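Side-chain contact in hypothetical protein (Staphylococcus aureus subsp. aureus, PDB 2ETS), which is of unknown function but folds as a four-helical bundle representing the DUF1798 family of bacterial proteins: residues R100-F103 with I104-L107. Residues are numbered along the deposited sequence; the frame is centred on the assembly and turned at random.
Sequences RKLF and IEKL
F103 meets I104 and L107 on the bundle-facing side of the first two turns of helix 100-120, where three apolar side chains gather; K101, L102 and E105 are on the exposed side, and R100 and K106 extend along the margins toward helices 12-37 and 76-92. The delta methyl of I104 reaches the rim of the phenyl ring and lies in its plane, CD1 standing 3.8 Å from F103 CD2. One turn on, L107 brings a methyl obliquely toward the adjacent ring carbon, its CD1 4.2 Å from F103 CE2. With CG anti to the backbone N (chi1 -177°), F103 swings its ring off the helix, where it stacks with F31 of helix 12-37 and touches L89 of helix 76-92. The same branch of I104 also touches R100: CG1 lies alongside its aliphatic part, 3.9 Å from R100 CG, and the guanidinium group continues to a salt bridge with E32.

Beneath these side chains runs the i to i+4 backbone ladder of an alpha-helix. I104 N donates to R100 O and K106 N to L102 O. L107 N to F103 O is the shortest of the four bonds, at 2.8 Å, and nearly straight (171°), while E105 N to K101 O is the longest, at 3.3 Å.

On the outer surface, a water binds L102 O at 2.6 Å and E105 OE1 at 2.7 Å, donating to both. L102 O thus accepts from K106 N and from water together, and the carboxylate is tied back to its own helix. K101 NZ remains 4.9 Å from E105 OE2, too far for direct pairing, although their opposite charges may still attract weakly.

Such a division marks an amphipathic helix: F103 and L107 pack against neighbouring helices, the R100–E32 salt bridge adds a charged tie at the margin, and the exposed side relies on water and loosely placed charges.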
ATOM      1  N   ARG A 100      -8.085  -5.525 -13.876  1.00 54.82           N
ATOM      2  CA  ARG A 100      -8.846  -5.736 -12.637  1.00 56.04           C
ATOM      3  C   ARG A 100      -8.404  -7.011 -11.916  1.00 55.33           C
ATOM      4  O   ARG A 100      -8.265  -7.041 -10.700  1.00 53.41           O
ATOM      5  CB  ARG A 100     -10.326  -5.839 -12.938  1.00 55.63           C
ATOM      6  CG  ARG A 100     -11.155  -6.147 -11.702  1.00 59.53           C
ATOM      7  CD  ARG A 100     -12.644  -6.037 -11.987  1.00 59.85           C
ATOM      8  NE  ARG A 100     -13.028  -4.690 -12.409  1.00 63.90           N
ATOM      9  CZ  ARG A 100     -13.350  -3.683 -11.591  1.00 72.53           C
ATOM     10  NH1 ARG A 100     -13.316  -3.858 -10.272  1.00 72.12           N
ATOM     11  NH2 ARG A 100     -13.701  -2.485 -12.098  1.00 65.11           N
ATOM     12  N   LYS A 101      -8.221  -8.066 -12.699  1.00 51.82           N
ATOM     13  CA  LYS A 101      -7.814  -9.347 -12.186  1.00 53.60           C
ATOM     14  C   LYS A 101      -6.513  -9.222 -11.358  1.00 51.18           C
ATOM     15  O   LYS A 101      -6.448  -9.675 -10.219  1.00 53.07           O
ATOM     16  CB  LYS A 101      -7.683 -10.320 -13.372  1.00 50.69           C
ATOM     17  CG  LYS A 101      -7.084 -11.665 -13.043  1.00 62.52           C
ATOM     18  CD  LYS A 101      -7.134 -12.589 -14.272  1.00 60.69           C
ATOM     19  CE  LYS A 101      -5.905 -13.499 -14.393  1.00 73.30           C
ATOM     20  NZ  LYS A 101      -5.717 -14.381 -13.200  1.00 71.13           N
ATOM     21  N   LEU A 102      -5.511  -8.567 -11.915  1.00 47.75           N
ATOM     22  CA  LEU A 102      -4.173  -8.539 -11.298  1.00 52.83           C
ATOM     23  C   LEU A 102      -4.116  -7.503 -10.166  1.00 51.62           C
ATOM     24  O   LEU A 102      -3.476  -7.732  -9.154  1.00 49.90           O
ATOM     25  CB  LEU A 102      -3.101  -8.235 -12.347  1.00 51.06           C
ATOM     26  CG  LEU A 102      -2.939  -9.247 -13.493  1.00 59.77           C
ATOM     27  CD1 LEU A 102      -1.865  -8.763 -14.466  1.00 61.21           C
ATOM     28  CD2 LEU A 102      -2.615 -10.638 -13.011  1.00 58.01           C
ATOM     29  N   PHE A 103      -4.802  -6.378 -10.369  1.00 50.00           N
ATOM     30  CA  PHE A 103      -4.884  -5.301  -9.380  1.00 49.13           C
ATOM     31  C   PHE A 103      -5.579  -5.757  -8.104  1.00 50.40           C
ATOM     32  O   PHE A 103      -5.060  -5.572  -6.998  1.00 49.86           O
ATOM     33  CB  PHE A 103      -5.589  -4.081  -9.965  1.00 50.86           C
ATOM     34  CG  PHE A 103      -5.639  -2.905  -9.019  1.00 52.25           C
ATOM     35  CD1 PHE A 103      -4.583  -2.057  -8.930  1.00 49.52           C
ATOM     36  CD2 PHE A 103      -6.724  -2.709  -8.179  1.00 50.19           C
ATOM     37  CE1 PHE A 103      -4.608  -0.996  -8.048  1.00 50.22           C
ATOM     38  CE2 PHE A 103      -6.773  -1.655  -7.316  1.00 56.47           C
ATOM     39  CZ  PHE A 103      -5.728  -0.800  -7.236  1.00 59.79           C
ATOM     40  N   ILE A 104      -6.716  -6.414  -8.252  1.00 51.19           N
ATOM     41  CA  ILE A 104      -7.486  -6.844  -7.097  1.00 52.88           C
ATOM     42  C   ILE A 104      -6.808  -7.999  -6.341  1.00 54.83           C
ATOM     43  O   ILE A 104      -6.776  -8.027  -5.126  1.00 55.08           O
ATOM     44  CB  ILE A 104      -8.906  -7.214  -7.534  1.00 55.67           C
ATOM     45  CG1 ILE A 104      -9.617  -5.964  -8.105  1.00 53.68           C
ATOM     46  CG2 ILE A 104      -9.711  -7.819  -6.380  1.00 58.95           C
ATOM     47  CD1 ILE A 104      -9.719  -4.790  -7.175  1.00 62.04           C
ATOM     48  N   GLU A 105      -6.230  -8.928  -7.063  1.00 53.25           N
ATOM     49  CA  GLU A 105      -5.426  -9.932  -6.429  1.00 56.04           C
ATOM     50  C   GLU A 105      -4.263  -9.366  -5.596  1.00 51.77           C
ATOM     51  O   GLU A 105      -4.051  -9.775  -4.455  1.00 51.45           O
ATOM     52  CB  GLU A 105      -4.956 -10.860  -7.519  1.00 54.59           C
ATOM     53  CG  GLU A 105      -3.836 -11.805  -7.217  1.00 69.77           C
ATOM     54  CD  GLU A 105      -3.598 -12.660  -8.457  1.00 69.99           C
ATOM     55  OE1 GLU A 105      -2.774 -12.254  -9.333  1.00 75.75           O
ATOM     56  OE2 GLU A 105      -4.344 -13.660  -8.592  1.00 81.81           O
ATOM     57  N   LYS A 106      -3.516  -8.440  -6.170  1.00 48.36           N
ATOM     58  CA  LYS A 106      -2.428  -7.808  -5.454  1.00 51.20           C
ATOM     59  C   LYS A 106      -2.934  -6.978  -4.245  1.00 48.56           C
ATOM     60  O   LYS A 106      -2.399  -7.061  -3.162  1.00 50.87           O
ATOM     61  CB  LYS A 106      -1.672  -6.915  -6.405  1.00 48.87           C
ATOM     62  CG  LYS A 106      -0.431  -6.263  -5.795  1.00 59.10           C
ATOM     63  CD  LYS A 106       0.240  -5.309  -6.812  1.00 60.04           C
ATOM     64  CE  LYS A 106       0.959  -6.025  -7.927  1.00 65.32           C
ATOM     65  NZ  LYS A 106       1.070  -4.996  -9.091  1.00 66.01           N
ATOM     66  N   LEU A 107      -3.971  -6.197  -4.440  1.00 50.70           N
ATOM     67  CA  LEU A 107      -4.632  -5.502  -3.304  1.00 53.17           C
ATOM     68  C   LEU A 107      -5.060  -6.451  -2.153  1.00 51.16           C
ATOM     69  O   LEU A 107      -4.859  -6.157  -0.976  1.00 51.29           O
ATOM     70  CB  LEU A 107      -5.859  -4.737  -3.790  1.00 52.32           C
ATOM     71  CG  LEU A 107      -6.515  -3.762  -2.783  1.00 53.04           C
ATOM     72  CD1 LEU A 107      -6.336  -2.306  -3.218  1.00 54.25           C
ATOM     73  CD2 LEU A 107      -7.996  -4.108  -2.663  1.00 57.83           C
TER
HETATM   74  O   HOH W   1      -1.777  -9.712  -9.167  1.00 42.65           O